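Local coordinates for protein succinate-semialdehyde dehydrogenase (Synechococcus, PDB 3VZ1) that probably oxidises succinic semialdehyde to succinate with a nicotinamide cofactor, as a cyanobacterial member of the aldehyde dehydrogenase family, at residues Y344-L349 against F364-M369; P132-F137 against Q263-A268. All coordinates share one frame; numbering follows the deposited sequence.

Contact 1 (Y344-L349 against F364-M369); sequences YPPTIL and FAPVAM
Parallel pairing of Thr347, Ile348 and Leu349 with Val367, Ala368 and Met369 joins two neighbouring strands in the seven-stranded sheet of the aldehyde dehydrogenase catalytic domain. Pro366 starts it as the centre of an inverse gamma turn, closed by Val367 N on Ala365 O at 2.7 Å. The proline ring favours the phi this turn needs, and Pro366 O receives Thr347 N at 2.8 Å. Next, Ala368 N reaches Thr347 O at 2.9 Å and Leu349 N reaches Ala368 O at 2.9 Å, in a nearly straight line.

Val367 uses both methyls. With CG1 anti to the backbone N (chi1 -178°), that methyl meets Thr347 CG2 at 3.9 Å and Leu349 CD1 at 4.0 Å, while Val367 CG2 lies 3.9 Å from Tyr344 CE2. The beta-branched Thr347 lies alongside Val367 and divides its roles: its methyl packs, while OG1, beside its own backbone N (chi1 -67°), donates to Pro345 O at 2.8 Å from above the carbonyl plane and accepts from Gly334 N. A valine here would keep the branching but would probably leave the Pro345 carbonyl and the Gly334 amide without their shared mate, letting the segment before the strand shift.

Helix 310-326 covers the Val367 side of the sheet, with Ile316 on Val367 and Val320 on Tyr344. On the opposite face of the sheet, Phe289 of helix 275-290 packs on Ile348 and the small Ala368. Strand 329-332 continues the sheet antiparallel beyond Ile348, and strand 270-274 continues it parallel beyond Met369.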
# COMPACT_ATOMS: atom_id res chain seq x y z
N TYR A 344 29.43 -22.97 -3.81
CA TYR A 344 28.74 -23.61 -4.93
C TYR A 344 29.28 -23.01 -6.24
O TYR A 344 29.47 -21.80 -6.32
CB TYR A 344 27.22 -23.42 -4.81
CG TYR A 344 26.46 -24.44 -5.61
CD1 TYR A 344 26.15 -25.69 -5.07
CD2 TYR A 344 26.11 -24.19 -6.95
CE1 TYR A 344 25.49 -26.65 -5.82
CE2 TYR A 344 25.46 -25.13 -7.70
CZ TYR A 344 25.14 -26.35 -7.13
OH TYR A 344 24.48 -27.29 -7.90
N PRO A 345 29.58 -23.84 -7.27
CA PRO A 345 30.18 -23.21 -8.44
C PRO A 345 29.17 -22.63 -9.45
O PRO A 345 28.00 -23.07 -9.50
CB PRO A 345 30.94 -24.37 -9.09
CG PRO A 345 30.08 -25.58 -8.80
CD PRO A 345 29.46 -25.30 -7.43
N PRO A 346 29.63 -21.68 -10.29
CA PRO A 346 28.84 -21.26 -11.44
C PRO A 346 28.34 -22.49 -12.19
O PRO A 346 29.13 -23.39 -12.50
CB PRO A 346 29.84 -20.46 -12.29
CG PRO A 346 30.85 -19.96 -11.30
CD PRO A 346 30.91 -20.96 -10.19
N THR A 347 27.05 -22.53 -12.46
CA THR A 347 26.37 -23.70 -13.00
C THR A 347 25.45 -23.31 -14.13
O THR A 347 24.84 -22.23 -14.08
CB THR A 347 25.54 -24.41 -11.91
OG1 THR A 347 26.44 -24.94 -10.93
CG2 THR A 347 24.68 -25.54 -12.47
N ILE A 348 25.37 -24.17 -15.15
CA ILE A 348 24.39 -24.01 -16.22
C ILE A 348 23.55 -25.27 -16.40
O ILE A 348 24.10 -26.38 -16.57
CB ILE A 348 25.04 -23.58 -17.55
CG1 ILE A 348 25.65 -22.18 -17.41
CG2 ILE A 348 24.00 -23.57 -18.66
CD1 ILE A 348 26.77 -21.90 -18.42
N LEU A 349 22.23 -25.10 -16.34
CA LEU A 349 21.28 -26.18 -16.55
C LEU A 349 20.55 -25.98 -17.88
O LEU A 349 20.06 -24.89 -18.16
CB LEU A 349 20.27 -26.26 -15.39
CG LEU A 349 20.83 -26.55 -13.99
CD1 LEU A 349 19.75 -26.52 -12.90
CD2 LEU A 349 21.55 -27.89 -13.96
N PHE A 364 19.01 -18.93 -5.74
CA PHE A 364 19.77 -17.89 -5.08
C PHE A 364 21.20 -18.43 -4.96
O PHE A 364 21.66 -18.79 -3.87
CB PHE A 364 19.13 -17.65 -3.71
CG PHE A 364 18.88 -16.20 -3.37
CD1 PHE A 364 18.08 -15.40 -4.18
CD2 PHE A 364 19.42 -15.66 -2.20
CE1 PHE A 364 17.85 -14.07 -3.86
CE2 PHE A 364 19.19 -14.33 -1.86
CZ PHE A 364 18.40 -13.53 -2.69
N ALA A 365 21.89 -18.46 -6.10
CA ALA A 365 23.17 -19.12 -6.31
C ALA A 365 23.48 -18.90 -7.80
O ALA A 365 22.56 -18.58 -8.57
CB ALA A 365 23.05 -20.61 -6.01
N PRO A 366 24.77 -19.01 -8.22
CA PRO A 366 25.11 -18.68 -9.61
C PRO A 366 24.76 -19.83 -10.56
O PRO A 366 25.65 -20.51 -11.12
CB PRO A 366 26.63 -18.43 -9.54
CG PRO A 366 27.08 -19.35 -8.46
CD PRO A 366 25.96 -19.44 -7.45
N VAL A 367 23.45 -20.07 -10.68
CA VAL A 367 22.90 -21.18 -11.43
C VAL A 367 21.94 -20.64 -12.51
O VAL A 367 20.84 -20.12 -12.21
CB VAL A 367 22.14 -22.18 -10.50
CG1 VAL A 367 21.59 -23.40 -11.30
CG2 VAL A 367 23.04 -22.62 -9.34
N ALA A 368 22.39 -20.73 -13.77
CA ALA A 368 21.63 -20.22 -14.90
C ALA A 368 20.77 -21.36 -15.44
O ALA A 368 21.28 -22.46 -15.66
CB ALA A 368 22.61 -19.70 -15.98
N MET A 369 19.48 -21.11 -15.63
CA MET A 369 18.60 -22.04 -16.35
C MET A 369 18.46 -21.52 -17.78
O MET A 369 18.25 -20.33 -17.99
CB MET A 369 17.21 -22.10 -15.69
CG MET A 369 17.13 -22.88 -14.35
SD MET A 369 15.43 -23.16 -13.78
CE MET A 369 15.02 -21.59 -13.02

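Contact 2 (P132-F137 against Q263-A268); sequences PWNFPF and QSCIAA
Asn134 and Gln263 bring two loops together, their CA atoms 6.4 Å apart, just before segment 263-268 enters a type I beta turn from Ser264 to Ala267. The sequences Pro-Trp-Asn-Phe-Pro and Gly-Gln-Ser-Cys are family signatures of aldehyde dehydrogenases, in which the asparagine helps form the oxyanion hole and the cysteine is the nucleophile; Asn134 and Cys265 are consistent with these roles.

Asn134 turns CG between its own backbone N and carbonyl carbon (chi1 69°), which carries the amide across to the other loop. ND2 donates to Gln263 O at 3.0 Å, the oxygen lying in the plane of the Asn134 amide, so the bond helps fix that group's rotation. A short amide suits the site, offering an N-H close to the backbone.

Trp133 adds a broad apolar surface: Gln263 CG lies at the edge of its indole, in the ring plane and 4.0 Å from Trp133 CH2. Phe135 presents its ring edge to the hydroxyl of Ser264, Phe135 CE1 being 3.8 Å from Ser264 OG. A water weakly links the loops by accepting from Asn134 ND2 (3.1 Å) and Cys265 N (3.3 Å), while Cys265 SG lies 4.4 Å from that same ND2.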
# COMPACT_ATOMS: atom_id res chain seq x y z
N PRO A 132 17.05 -8.20 4.71
CA PRO A 132 17.74 -9.46 4.42
C PRO A 132 19.27 -9.35 4.40
O PRO A 132 19.81 -8.24 4.32
CB PRO A 132 17.25 -9.77 3.00
CG PRO A 132 17.14 -8.43 2.37
CD PRO A 132 16.96 -7.38 3.49
N TRP A 133 19.94 -10.49 4.41
CA TRP A 133 21.40 -10.53 4.52
C TRP A 133 22.11 -10.19 3.20
O TRP A 133 23.29 -9.86 3.21
CB TRP A 133 21.87 -11.91 5.06
CG TRP A 133 21.25 -13.03 4.30
CD1 TRP A 133 20.13 -13.71 4.65
CD2 TRP A 133 21.67 -13.57 3.04
NE1 TRP A 133 19.84 -14.65 3.70
CE2 TRP A 133 20.76 -14.58 2.70
CE3 TRP A 133 22.73 -13.28 2.16
CZ2 TRP A 133 20.87 -15.32 1.50
CZ3 TRP A 133 22.84 -13.99 0.99
CH2 TRP A 133 21.91 -15.01 0.66
N ASN A 134 21.39 -10.25 2.07
CA ASN A 134 22.08 -10.28 0.77
C ASN A 134 22.68 -8.95 0.29
O ASN A 134 23.72 -8.94 -0.39
CB ASN A 134 21.25 -10.98 -0.32
CG ASN A 134 20.02 -10.20 -0.71
OD1 ASN A 134 19.36 -9.59 0.12
ND2 ASN A 134 19.70 -10.23 -1.99
N PHE A 135 22.05 -7.85 0.68
CA PHE A 135 22.61 -6.50 0.51
C PHE A 135 22.43 -5.80 1.84
O PHE A 135 21.55 -4.95 1.97
CB PHE A 135 21.92 -5.73 -0.61
CG PHE A 135 22.24 -6.25 -1.99
CD1 PHE A 135 21.44 -7.23 -2.58
CD2 PHE A 135 23.34 -5.78 -2.69
CE1 PHE A 135 21.74 -7.73 -3.85
CE2 PHE A 135 23.65 -6.27 -3.97
CZ PHE A 135 22.84 -7.25 -4.54
N PRO A 136 23.27 -6.16 2.82
CA PRO A 136 23.02 -5.81 4.22
C PRO A 136 23.18 -4.32 4.56
O PRO A 136 22.70 -3.89 5.61
CB PRO A 136 24.02 -6.68 4.99
CG PRO A 136 25.11 -6.97 4.03
CD PRO A 136 24.51 -6.94 2.66
N PHE A 137 23.85 -3.55 3.70
CA PHE A 137 23.89 -2.08 3.85
C PHE A 137 22.88 -1.40 2.91
O PHE A 137 22.01 -0.65 3.37
CB PHE A 137 25.29 -1.53 3.58
CG PHE A 137 26.18 -1.46 4.80
CD1 PHE A 137 26.36 -2.58 5.64
CD2 PHE A 137 26.87 -0.28 5.10
CE1 PHE A 137 27.21 -2.50 6.77
CE2 PHE A 137 27.71 -0.19 6.22
CZ PHE A 137 27.89 -1.30 7.04
N GLN A 263 23.18 -14.21 -5.47
CA GLN A 263 22.16 -14.00 -4.44
C GLN A 263 21.55 -12.62 -4.52
O GLN A 263 21.72 -11.79 -3.63
CB GLN A 263 22.75 -14.25 -3.05
CG GLN A 263 23.44 -15.63 -2.93
CD GLN A 263 24.48 -15.66 -1.80
OE1 GLN A 263 25.36 -14.79 -1.74
NE2 GLN A 263 24.38 -16.66 -0.91
N SER A 264 20.85 -12.41 -5.62
CA SER A 264 20.13 -11.17 -5.89
C SER A 264 18.75 -11.53 -6.40
O SER A 264 18.59 -12.45 -7.22
CB SER A 264 20.90 -10.36 -6.93
OG SER A 264 20.29 -9.09 -7.14
N CYS A 265 17.74 -10.81 -5.91
CA CYS A 265 16.36 -10.94 -6.37
C CYS A 265 16.17 -10.54 -7.82
O CYS A 265 15.21 -10.98 -8.48
CB CYS A 265 15.44 -10.13 -5.46
SG CYS A 265 15.70 -10.58 -3.71
N ILE A 266 17.07 -9.69 -8.31
CA ILE A 266 17.09 -9.24 -9.71
C ILE A 266 18.28 -9.81 -10.50
O ILE A 266 18.71 -9.21 -11.48
CB ILE A 266 17.06 -7.69 -9.86
CG1 ILE A 266 18.15 -7.03 -9.00
CG2 ILE A 266 15.66 -7.15 -9.50
CD1 ILE A 266 18.30 -5.52 -9.25
N ALA A 267 18.77 -10.98 -10.10
CA ALA A 267 19.69 -11.74 -10.94
C ALA A 267 18.96 -12.14 -12.21
O ALA A 267 17.76 -12.33 -12.20
CB ALA A 267 20.19 -12.99 -10.22
N ALA A 268 19.72 -12.32 -13.29
CA ALA A 268 19.21 -13.02 -14.47
C ALA A 268 19.20 -14.50 -14.08
O ALA A 268 20.26 -15.07 -13.84
CB ALA A 268 20.13 -12.79 -15.67
O HOH W 1 18.60 -8.21 -4.05

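In the fold
Phe364, just ahead of the strand pairing of contact 1, bridges to contact 2, although the two centres are about 15 Å apart. Its ring packs on both loops there, with Phe364 CZ 3.6 Å from Asn134 ND2, CE2 3.8 Å from Trp133 CH2 and CD2 3.7 Å from Gln263 CB. With its family-signature asparagine and cysteine, contact 2 probably marks the catalytic centre, where the loop after strand 116-130 of the cofactor-binding domain meets the loop before strand 270-274 of the catalytic domain. Contact 1 lies farther out, its centre about 19 Å from the chain centre against 5 Å for contact 2, within the sheet that also contains strand 270-274.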